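Local coordinates for protein 2-hydroxyisocaproyl-CoA dehydratase activator (Clostridium difficile, PDB 4EHU) that hydrolyses ATP as its reduced form passes one electron to (R)-2-hydroxyisocaproyl-CoA dehydratase, using a [4Fe-4S] cluster shared by the homodimer, at residues Thr96-Gly101 / Lys195-Leu200; Lys106-Asp111 / Leu117-Asn122; Val210-Gly215 / Ser220-Ala225. All coordinates share one frame; numbering follows the deposited sequence. Where two conformers were deposited one is given.

Contact 1 (Thr96-Gly101 / Lys195-Leu200). With ANP (phosphoaminophosphonic acid-adenylate ester), chain D.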
loop_
_atom_site.group_PDB
_atom_site.type_symbol
_atom_site.label_atom_id
_atom_site.label_comp_id
_atom_site.label_asym_id
_atom_site.label_seq_id
_atom_site.Cartn_x
_atom_site.Cartn_y
_atom_site.Cartn_z
ATOM N N THR A 96 -1.629 17.715 -20.821
ATOM C CA THR A 96 -1.687 16.755 -19.729
ATOM C C THR A 96 -0.284 16.536 -19.177
ATOM O O THR A 96 0.638 16.266 -19.946
ATOM C CB THR A 96 -2.265 15.405 -20.226
ATOM O OG1 THR A 96 -3.506 15.653 -20.906
ATOM C CG2 THR A 96 -2.483 14.459 -19.057
ATOM N N ILE A 97 -0.104 16.707 -17.868
ATOM C CA ILE A 97 1.183 16.410 -17.229
ATOM C C ILE A 97 0.996 15.287 -16.222
ATOM O O ILE A 97 0.124 15.344 -15.370
ATOM C CB ILE A 97 1.779 17.649 -16.512
ATOM C CG1 ILE A 97 2.082 18.736 -17.540
ATOM C CG2 ILE A 97 3.063 17.270 -15.752
ATOM C CD1 ILE A 97 2.545 20.074 -16.881
ATOM N N ILE A 98 1.831 14.263 -16.334
ATOM C CA ILE A 98 1.816 13.148 -15.420
ATOM C C ILE A 98 3.104 13.188 -14.644
ATOM O O ILE A 98 4.166 12.951 -15.202
ATOM C CB ILE A 98 1.742 11.806 -16.189
ATOM C CG1 ILE A 98 0.510 11.810 -17.088
ATOM C CG2 ILE A 98 1.701 10.624 -15.194
ATOM C CD1 ILE A 98 0.551 10.671 -18.203
ATOM N N ASP A 99 3.006 13.492 -13.348
ATOM C CA ASP A 99 4.177 13.581 -12.494
ATOM C C ASP A 99 4.199 12.364 -11.585
ATOM O O ASP A 99 3.448 12.284 -10.630
ATOM C CB ASP A 99 4.102 14.871 -11.647
ATOM C CG ASP A 99 5.022 14.847 -10.432
ATOM O OD1 ASP A 99 6.112 14.262 -10.515
ATOM O OD2 ASP A 99 4.633 15.442 -9.377
ATOM N N ILE A 100 5.069 11.402 -11.883
ATOM C CA ILE A 100 5.180 10.255 -10.993
ATOM C C ILE A 100 6.414 10.424 -10.127
ATOM O O ILE A 100 7.529 10.369 -10.630
ATOM C CB ILE A 100 5.250 8.925 -11.762
ATOM C CG1 ILE A 100 4.057 8.820 -12.723
ATOM C CG2 ILE A 100 5.233 7.790 -10.738
ATOM C CD1 ILE A 100 4.092 7.511 -13.660
ATOM N N GLY A 101 6.193 10.662 -8.825
ATOM C CA GLY A 101 7.287 10.858 -7.892
ATOM C C GLY A 101 7.459 9.653 -6.979
ATOM O O GLY A 101 6.946 8.566 -7.259
ATOM N N LYS A 195 -0.865 0.778 -15.103
ATOM C CA LYS A 195 -2.310 0.605 -14.978
ATOM C C LYS A 195 -2.877 1.528 -13.920
ATOM O O LYS A 195 -3.931 2.113 -14.106
ATOM C CB LYS A 195 -2.664 -0.843 -14.646
ATOM C CG LYS A 195 -2.539 -1.712 -15.894
ATOM C CD LYS A 195 -3.107 -3.097 -15.714
ATOM C CE LYS A 195 -3.098 -3.862 -17.054
ATOM N NZ LYS A 195 -3.853 -3.166 -18.150
ATOM N N ARG A 196 -2.165 1.674 -12.815
ATOM C CA ARG A 196 -2.693 2.490 -11.728
ATOM C C ARG A 196 -2.688 3.986 -12.052
ATOM O O ARG A 196 -3.633 4.708 -11.693
ATOM C CB ARG A 196 -1.927 2.217 -10.445
ATOM C CG ARG A 196 -2.410 3.039 -9.297
ATOM C CD ARG A 196 -1.990 2.441 -7.984
ATOM N NE ARG A 196 -2.225 3.419 -6.928
ATOM C CZ ARG A 196 -3.420 3.672 -6.415
ATOM N NH1 ARG A 196 -4.489 3.014 -6.850
ATOM N NH2 ARG A 196 -3.556 4.596 -5.470
ATOM N N VAL A 197 -1.640 4.459 -12.720
ATOM C CA VAL A 197 -1.557 5.879 -13.069
ATOM C C VAL A 197 -2.415 6.146 -14.300
ATOM O O VAL A 197 -3.090 7.168 -14.368
ATOM C CB VAL A 197 -0.117 6.291 -13.284
ATOM C CG1 VAL A 197 -0.021 7.782 -13.670
ATOM C CG2 VAL A 197 0.668 6.038 -11.987
ATOM N N SER A 198 -2.469 5.199 -15.239
ATOM C CA SER A 198 -3.304 5.422 -16.424
ATOM C C SER A 198 -4.784 5.551 -16.080
ATOM O O SER A 198 -5.512 6.232 -16.789
ATOM C CB SER A 198 -3.108 4.335 -17.494
ATOM O OG SER A 198 -3.545 3.087 -17.038
ATOM N N SER A 199 -5.235 4.914 -14.999
ATOM C CA SER A 199 -6.621 5.038 -14.590
ATOM C C SER A 199 -6.913 6.503 -14.228
ATOM O O SER A 199 -7.992 7.022 -14.528
ATOM C CB SER A 199 -6.916 4.130 -13.399
ATOM O OG SER A 199 -8.216 4.367 -12.885
ATOM N N LEU A 200 -5.954 7.163 -13.586
ATOM C CA LEU A 200 -6.131 8.580 -13.242
ATOM C C LEU A 200 -6.194 9.418 -14.509
ATOM O O LEU A 200 -7.053 10.293 -14.655
ATOM C CB LEU A 200 -4.978 9.114 -12.393
ATOM C CG LEU A 200 -4.694 8.455 -11.064
ATOM C CD1 LEU A 200 -3.575 9.238 -10.398
ATOM C CD2 LEU A 200 -5.957 8.441 -10.202
HETATM P PG ANP D . 7.008 13.326 -4.516
HETATM O O1G ANP D . 6.915 14.087 -3.199
HETATM O O2G ANP D . 6.847 14.273 -5.679
HETATM O O3G ANP D . 6.091 12.168 -4.582
HETATM P PB ANP D . 9.935 13.273 -5.295
HETATM O O1B ANP D . 11.126 13.315 -4.373
HETATM O O2B ANP D . 9.640 14.550 -6.083
HETATM N N3B ANP D . 8.585 12.660 -4.405
HETATM P PA ANP D . 11.069 12.249 -7.767
HETATM O O1A ANP D . 12.373 12.890 -7.443
HETATM O O2A ANP D . 10.137 12.837 -8.803
HETATM O O3A ANP D . 10.204 12.108 -6.403
HETATM O "O5'" ANP D . 11.238 10.693 -8.132
HETATM C "C5'" ANP D . 11.793 9.783 -7.176
HETATM C "C4'" ANP D . 11.980 8.424 -7.845
HETATM O "O4'" ANP D . 12.313 8.377 -9.224
HETATM C "C3'" ANP D . 12.329 7.137 -7.121
HETATM O "O3'" ANP D . 11.254 6.715 -6.270
HETATM C "C2'" ANP D . 12.647 6.185 -8.280
HETATM O "O2'" ANP D . 11.631 5.184 -8.466
HETATM C "C1'" ANP D . 12.736 7.046 -9.539
HETATM N N9 ANP D . 14.106 7.185 -10.066
HETATM C C8 ANP D . 15.100 7.939 -9.553
HETATM N N7 ANP D . 16.207 7.869 -10.334
HETATM C C5 ANP D . 15.896 7.053 -11.371
HETATM C C6 ANP D . 16.587 6.557 -12.563
HETATM N N6 ANP D . 17.875 6.918 -12.781
HETATM N N1 ANP D . 15.902 5.738 -13.402
HETATM C C2 ANP D . 14.627 5.383 -13.188
HETATM N N3 ANP D . 13.937 5.792 -12.112
HETATM C C4 ANP D . 14.510 6.616 -11.200
#
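V197 sets its two methyls against I98 and I100, joining helix 182-204 to the central strand 96-100 of a five-stranded sheet with the 3-2-1-4-5 strand order of the actin-fold ATPases. From CB, which points toward the strand, the valine forks. CG1, anti to the backbone N (chi1 179°), reaches both isoleucines: V197 CG1 lies 3.7 Å from I98 CG2 and 4.1 Å from I100 CD1. The other branch serves one partner, V197 CG2 standing 4.1 Å from I100 CD1. I98 meets the valine with its short branch at an oblique crossing, whereas I100 extends its long branch (chi2 176°) and reaches it tip to tip. The contact is small, about 102 Å² in all, wholly apolar and buried; M226 of helix 220-230 also packs on I98 and V197. At the end of the strand the chain enters the nucleotide pocket, which holds ADPNP, an ATP analogue. There G101 comes close to the phosphate chain, its CA 3.5 Å from ANP O3A, the oxygen bridging the alpha and beta phosphorus atoms.

Contact 2 (Lys106-Asp111 / Leu117-Asn122)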
loop_
_atom_site.group_PDB
_atom_site.type_symbol
_atom_site.label_atom_id
_atom_site.label_comp_id
_atom_site.label_asym_id
_atom_site.label_seq_id
_atom_site.Cartn_x
_atom_site.Cartn_y
_atom_site.Cartn_z
ATOM N N LYS A 106 0.750 12.508 -9.709
ATOM C CA LYS A 106 -0.136 13.619 -9.952
ATOM C C LYS A 106 -0.445 13.711 -11.421
ATOM O O LYS A 106 0.452 13.573 -12.259
ATOM C CB LYS A 106 0.547 14.918 -9.516
ATOM C CG LYS A 106 0.770 15.021 -8.003
ATOM C CD LYS A 106 1.515 16.323 -7.692
ATOM C CE LYS A 106 1.293 16.730 -6.227
ATOM N NZ LYS A 106 2.119 15.920 -5.283
ATOM N N VAL A 107 -1.704 13.956 -11.748
ATOM C CA VAL A 107 -2.075 14.207 -13.124
ATOM C C VAL A 107 -2.739 15.562 -13.242
ATOM O O VAL A 107 -3.757 15.842 -12.584
ATOM C CB VAL A 107 -3.001 13.116 -13.680
ATOM C CG1 VAL A 107 -3.353 13.423 -15.128
ATOM C CG2 VAL A 107 -2.322 11.759 -13.572
ATOM N N LEU A 108 -2.132 16.412 -14.060
ATOM C CA LEU A 108 -2.573 17.783 -14.231
ATOM C C LEU A 108 -3.146 17.932 -15.612
ATOM O O LEU A 108 -2.517 17.505 -16.617
ATOM C CB LEU A 108 -1.380 18.749 -14.120
ATOM C CG LEU A 108 -0.758 19.001 -12.745
ATOM C CD1 LEU A 108 -0.056 17.768 -12.200
ATOM C CD2 LEU A 108 0.235 20.188 -12.880
ATOM N N LYS A 109 -4.308 18.554 -15.694
ATOM C CA LYS A 109 -4.846 18.966 -16.973
ATOM C C LYS A 109 -4.730 20.474 -17.042
ATOM O O LYS A 109 -5.123 21.177 -16.116
ATOM C CB LYS A 109 -6.310 18.537 -17.130
ATOM C CG LYS A 109 -6.964 19.090 -18.377
ATOM C CD LYS A 109 -8.377 18.548 -18.565
ATOM C CE LYS A 109 -8.729 18.378 -20.029
ATOM N NZ LYS A 109 -8.555 16.969 -20.480
ATOM N N LEU A 110 -4.170 20.978 -18.133
ATOM C CA LEU A 110 -3.945 22.413 -18.278
ATOM C C LEU A 110 -4.816 22.974 -19.389
ATOM O O LEU A 110 -5.132 22.263 -20.349
ATOM C CB LEU A 110 -2.482 22.688 -18.652
ATOM C CG LEU A 110 -1.436 22.056 -17.740
ATOM C CD1 LEU A 110 -0.025 22.440 -18.217
ATOM C CD2 LEU A 110 -1.659 22.488 -16.293
ATOM N N ASP A 111 -5.174 24.250 -19.271
ATOM C CA ASP A 111 -5.878 24.947 -20.345
ATOM C C ASP A 111 -4.860 25.465 -21.352
ATOM O O ASP A 111 -3.680 25.155 -21.243
ATOM C CB ASP A 111 -6.780 26.080 -19.824
ATOM C CG ASP A 111 -6.012 27.240 -19.161
ATOM O OD1 ASP A 111 -4.774 27.349 -19.254
ATOM O OD2 ASP A 111 -6.666 28.071 -18.502
ATOM N N LEU A 117 -6.702 23.147 -15.019
ATOM C CA LEU A 117 -8.121 22.969 -15.314
ATOM C C LEU A 117 -8.715 21.873 -14.462
ATOM O O LEU A 117 -9.900 21.910 -14.113
ATOM C CB LEU A 117 -8.314 22.526 -16.766
ATOM C CG LEU A 117 -8.672 23.559 -17.817
ATOM C CD1 LEU A 117 -8.811 22.869 -19.161
ATOM C CD2 LEU A 117 -9.953 24.296 -17.453
ATOM N N ASN A 118 -7.906 20.850 -14.196
ATOM C CA ASN A 118 -8.355 19.703 -13.430
ATOM C C ASN A 118 -7.125 18.994 -12.885
ATOM O O ASN A 118 -6.013 19.248 -13.326
ATOM C CB ASN A 118 -9.217 18.785 -14.301
ATOM C CG ASN A 118 -10.101 17.857 -13.480
ATOM O OD1 ASN A 118 -9.976 17.783 -12.256
ATOM N ND2 ASN A 118 -10.981 17.124 -14.156
ATOM N N PHE A 119 -7.311 18.120 -11.917
ATOM C CA PHE A 119 -6.188 17.571 -11.185
ATOM C C PHE A 119 -6.661 16.325 -10.472
ATOM O O PHE A 119 -7.723 16.340 -9.857
ATOM C CB PHE A 119 -5.684 18.603 -10.161
ATOM C CG PHE A 119 -4.633 18.074 -9.233
ATOM C CD1 PHE A 119 -3.336 17.862 -9.684
ATOM C CD2 PHE A 119 -4.934 17.786 -7.913
ATOM C CE1 PHE A 119 -2.358 17.392 -8.828
ATOM C CE2 PHE A 119 -3.958 17.315 -7.061
ATOM C CZ PHE A 119 -2.664 17.114 -7.520
ATOM N N LEU A 120 -5.885 15.253 -10.545
ATOM C CA LEU A 120 -6.148 14.081 -9.736
ATOM C C LEU A 120 -4.839 13.610 -9.186
ATOM O O LEU A 120 -3.801 13.693 -9.856
ATOM C CB LEU A 120 -6.765 12.951 -10.568
ATOM C CG LEU A 120 -8.237 13.055 -10.928
ATOM C CD1 LEU A 120 -8.571 11.913 -11.915
ATOM C CD2 LEU A 120 -9.106 12.932 -9.678
ATOM N N MET A 121 -4.871 13.103 -7.974
ATOM C CA MET A 121 -3.655 12.628 -7.372
ATOM C C MET A 121 -3.927 11.382 -6.581
ATOM O O MET A 121 -4.897 11.317 -5.813
ATOM C CB MET A 121 -3.085 13.682 -6.447
ATOM C CG MET A 121 -1.937 13.154 -5.622
ATOM S SD MET A 121 -1.124 14.500 -4.756
ATOM C CE MET A 121 -2.438 15.141 -3.719
ATOM N N ASN A 122 -3.074 10.387 -6.776
ATOM C CA ASN A 122 -3.073 9.231 -5.906
ATOM C C ASN A 122 -2.000 9.524 -4.872
ATOM O O ASN A 122 -0.810 9.604 -5.219
ATOM C CB ASN A 122 -2.710 7.931 -6.660
ATOM C CG ASN A 122 -3.849 7.387 -7.565
ATOM O OD1 ASN A 122 -5.027 7.687 -7.360
ATOM N ND2 ASN A 122 -3.481 6.535 -8.548
#
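K106 runs its aliphatic chain obliquely past F119, CB and CG nearest the CE1 atom, and lies alongside M121 in an antiparallel beta hairpin. This end is closely packed: K106 CB is 3.9 Å from F119 CE1, and K106 NZ and CE both lie 3.6 Å from M121 SD. With the bend at chi4 (77°), the ammonium stays beside the sulfur, while its charge is met by D104 and E79 in salt bridges. L108 runs beside the phenylalanine and puts CD1 at the ring edge, 4.1 Å from F119 CE1. Between the strands, V107 and L120 form a hydrogen-bonded pair with two bonds, the one from V107 N to L120 O being 2.8 Å and nearly straight (169°). V107 O also receives a CA-H...O contact from F119 CA at 3.3 Å.

Toward the turn, L117 and N118 both face K109 in a classic beta bulge: K109 N keeps its 3.0 Å bond to N118 O, while K109 O takes a 2.8 Å bond from L117 N and a weak one from N118 N. Here L117 and N118 are exposed, L117 resting on D111 CB with its CG, and the end of K109 leads away from the partner strand.

Strand 105-110 is flanked on its other side by strand 96-100, and strand 116-122 is outermost in the sheet within this chain. L80 of helix 79-90 touches K106 and F119, whereas I204 of helix 182-204 packs on V107 and L120.

Contact 3 (Val210-Gly215 / Ser220-Ala225). With ANP (phosphoaminophosphonic acid-adenylate ester), chain D; ACT (acetate ion), chain I.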
loop_
_atom_site.group_PDB
_atom_site.type_symbol
_atom_site.label_atom_id
_atom_site.label_comp_id
_atom_site.label_asym_id
_atom_site.label_seq_id
_atom_site.Cartn_x
_atom_site.Cartn_y
_atom_site.Cartn_z
ATOM N N VAL A 210 0.829 15.073 -24.114
ATOM C CA VAL A 210 0.930 14.422 -22.815
ATOM C C VAL A 210 2.398 14.357 -22.468
ATOM O O VAL A 210 3.208 13.849 -23.258
ATOM C CB VAL A 210 0.345 12.998 -22.855
ATOM C CG1 VAL A 210 0.467 12.326 -21.500
ATOM C CG2 VAL A 210 -1.100 13.042 -23.326
ATOM N N VAL A 211 2.753 14.881 -21.304
ATOM C CA VAL A 211 4.137 14.914 -20.886
ATOM C C VAL A 211 4.296 14.201 -19.562
ATOM O O VAL A 211 3.520 14.429 -18.642
ATOM C CB VAL A 211 4.627 16.369 -20.721
ATOM C CG1 VAL A 211 6.054 16.398 -20.141
ATOM C CG2 VAL A 211 4.543 17.113 -22.083
ATOM N N MET A 212 5.294 13.331 -19.457
ATOM C CA MET A 212 5.608 12.715 -18.169
ATOM C C MET A 212 6.856 13.344 -17.550
ATOM O O MET A 212 7.861 13.578 -18.221
ATOM C CB MET A 212 5.804 11.201 -18.273
ATOM C CG MET A 212 5.906 10.537 -16.892
ATOM S SD MET A 212 6.130 8.752 -16.921
ATOM C CE MET A 212 4.730 8.362 -17.968
ATOM N N VAL A 213 6.762 13.608 -16.252
ATOM C CA VAL A 213 7.851 14.163 -15.473
ATOM C C VAL A 213 7.961 13.407 -14.141
ATOM O O VAL A 213 7.189 12.467 -13.873
ATOM C CB VAL A 213 7.597 15.664 -15.179
ATOM C CG1 VAL A 213 7.434 16.398 -16.500
ATOM C CG2 VAL A 213 6.357 15.843 -14.287
ATOM N N GLY A 214 8.932 13.811 -13.323
ATOM C CA GLY A 214 9.232 13.084 -12.102
ATOM C C GLY A 214 10.359 12.099 -12.342
ATOM O O GLY A 214 10.707 11.780 -13.502
ATOM N N GLY A 215 10.910 11.591 -11.244
ATOM C CA GLY A 215 12.052 10.692 -11.324
ATOM C C GLY A 215 11.667 9.380 -12.009
ATOM O O GLY A 215 12.500 8.781 -12.690
ATOM N N SER A 220 12.424 4.255 -18.776
ATOM C CA SER A 220 11.834 4.192 -20.111
ATOM C C SER A 220 10.778 3.116 -20.184
ATOM O O SER A 220 9.876 3.219 -20.995
ATOM C CB SER A 220 12.910 3.920 -21.166
ATOM O OG SER A 220 13.474 2.643 -20.951
ATOM N N GLY A 221 10.882 2.104 -19.325
ATOM C CA GLY A 221 9.886 1.042 -19.266
ATOM C C GLY A 221 8.546 1.543 -18.787
ATOM O O GLY A 221 7.494 1.109 -19.255
ATOM N N ILE A 222 8.569 2.451 -17.810
ATOM C CA ILE A 222 7.329 3.050 -17.324
ATOM C C ILE A 222 6.736 3.956 -18.395
ATOM O O ILE A 222 5.523 3.944 -18.613
ATOM C CB ILE A 222 7.560 3.846 -16.044
ATOM C CG1 ILE A 222 7.908 2.892 -14.889
ATOM C CG2 ILE A 222 6.313 4.696 -15.728
ATOM C CD1 ILE A 222 6.724 2.026 -14.378
ATOM N N VAL A 223 7.568 4.733 -19.074
ATOM C CA VAL A 223 7.072 5.589 -20.139
ATOM C C VAL A 223 6.402 4.732 -21.232
ATOM O O VAL A 223 5.281 5.031 -21.649
ATOM C CB VAL A 223 8.173 6.464 -20.723
ATOM C CG1 VAL A 223 7.626 7.294 -21.898
ATOM C CG2 VAL A 223 8.727 7.389 -19.608
ATOM N N ARG A 224 7.065 3.663 -21.670
ATOM C CA ARG A 224 6.491 2.815 -22.723
ATOM C C ARG A 224 5.176 2.172 -22.267
ATOM O O ARG A 224 4.206 2.134 -23.028
ATOM C CB ARG A 224 7.473 1.717 -23.139
ATOM C CG ARG A 224 8.648 2.241 -23.933
ATOM C CD ARG A 224 9.486 1.086 -24.491
ATOM N NE ARG A 224 9.988 0.188 -23.456
ATOM C CZ ARG A 224 11.120 0.367 -22.774
ATOM N NH1 ARG A 224 11.891 1.414 -23.026
ATOM N NH2 ARG A 224 11.480 -0.520 -21.848
ATOM N N ALA A 225 5.136 1.664 -21.035
ATOM C CA ALA A 225 3.924 1.027 -20.523
ATOM C C ALA A 225 2.795 2.046 -20.406
ATOM O O ALA A 225 1.639 1.736 -20.712
ATOM C CB ALA A 225 4.200 0.380 -19.183
HETATM P PG ANP D . 7.008 13.326 -4.516
HETATM O O1G ANP D . 6.915 14.087 -3.199
HETATM O O2G ANP D . 6.847 14.273 -5.679
HETATM O O3G ANP D . 6.091 12.168 -4.582
HETATM P PB ANP D . 9.935 13.273 -5.295
HETATM O O1B ANP D . 11.126 13.315 -4.373
HETATM O O2B ANP D . 9.640 14.550 -6.083
HETATM N N3B ANP D . 8.585 12.660 -4.405
HETATM P PA ANP D . 11.069 12.249 -7.767
HETATM O O1A ANP D . 12.373 12.890 -7.443
HETATM O O2A ANP D . 10.137 12.837 -8.803
HETATM O O3A ANP D . 10.204 12.108 -6.403
HETATM O "O5'" ANP D . 11.238 10.693 -8.132
HETATM C "C5'" ANP D . 11.793 9.783 -7.176
HETATM C "C4'" ANP D . 11.980 8.424 -7.845
HETATM O "O4'" ANP D . 12.313 8.377 -9.224
HETATM C "C3'" ANP D . 12.329 7.137 -7.121
HETATM O "O3'" ANP D . 11.254 6.715 -6.270
HETATM C "C2'" ANP D . 12.647 6.185 -8.280
HETATM O "O2'" ANP D . 11.631 5.184 -8.466
HETATM C "C1'" ANP D . 12.736 7.046 -9.539
HETATM N N9 ANP D . 14.106 7.185 -10.066
HETATM C C8 ANP D . 15.100 7.939 -9.553
HETATM N N7 ANP D . 16.207 7.869 -10.334
HETATM C C5 ANP D . 15.896 7.053 -11.371
HETATM C C6 ANP D . 16.587 6.557 -12.563
HETATM N N6 ANP D . 17.875 6.918 -12.781
HETATM N N1 ANP D . 15.902 5.738 -13.402
HETATM C C2 ANP D . 14.627 5.383 -13.188
HETATM N N3 ANP D . 13.937 5.792 -12.112
HETATM C C4 ANP D . 14.510 6.616 -11.200
HETATM C C ACT I . 8.761 -3.029 -22.437
HETATM O O ACT I . 9.224 -2.305 -21.524
HETATM O OXT ACT I . 9.017 -2.700 -23.627
HETATM C CH3 ACT I . 7.956 -4.256 -22.120
#
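An extended start and a late bend carry the M212 sulfur to the helix in the conformer described here: CG is anti to the backbone N (chi1 -171°), chi2 is also extended, and only at chi3 (-53°) does the chain turn. M212 was modelled in two, so the sulfur contacts hold for this one. V223 holds CG1 anti to its own backbone N, which leaves CG2 beside that N and nearest the methionine. V223 CG2 and M212 SD are 4.0 Å apart, the two side chains sliding past each other in opposite directions. A second, longer touch joins M212 SD to I222 CG2 at 4.2 Å; the end of I222 leads away, and the side chain also touches H190 and V193 of helix 182-204. The apolar contact buries about 116 Å².

Strand 210-213 and helix 220-230 open a beta-alpha-beta unit that continues into strand 234-235; M212 packs the sheet against the crossover helix. I100 and A217 also touch M212. Beyond the strand, G214 and G215 line the nucleotide pocket. G214 takes a backbone conformation suited to glycine (phi 95°), and G215 N donates to O2A of the alpha phosphate at 2.8 Å, with a weak second bond to O5'.

R224 presents a guanidinium edge to an acetate ion, probably from the crystallisation liquor. R224 NH2 binds acetate O at 2.9 Å, and R224 NE bonds to both carboxylate oxygens. The third nitrogen, R224 NH1, makes a weak bond to S220 OG, one helical turn earlier, while NH2 also donates to the carbonyl of G148.

All three contacts use one sheet. Strand 96-100 of contact 1 lies between strand 105-110 of contact 2 and strand 210-213 of contact 3, with D99 N 2.8 Å from K106 O on one flank and I98 N 2.9 Å from V211 O on the other. Contact 2 falls within the chain loop closed by contact 1, their centres 9 Å apart; contact 3 follows later in sequence, its centre also 9 Å from contact 1 but 16 Å from contact 2. The loops after strands 96-100 and 210-213 bring G101 and G215 to the nucleotide; the K106 side chain lies about 5 Å from it and about 6 Å from a bound magnesium ion.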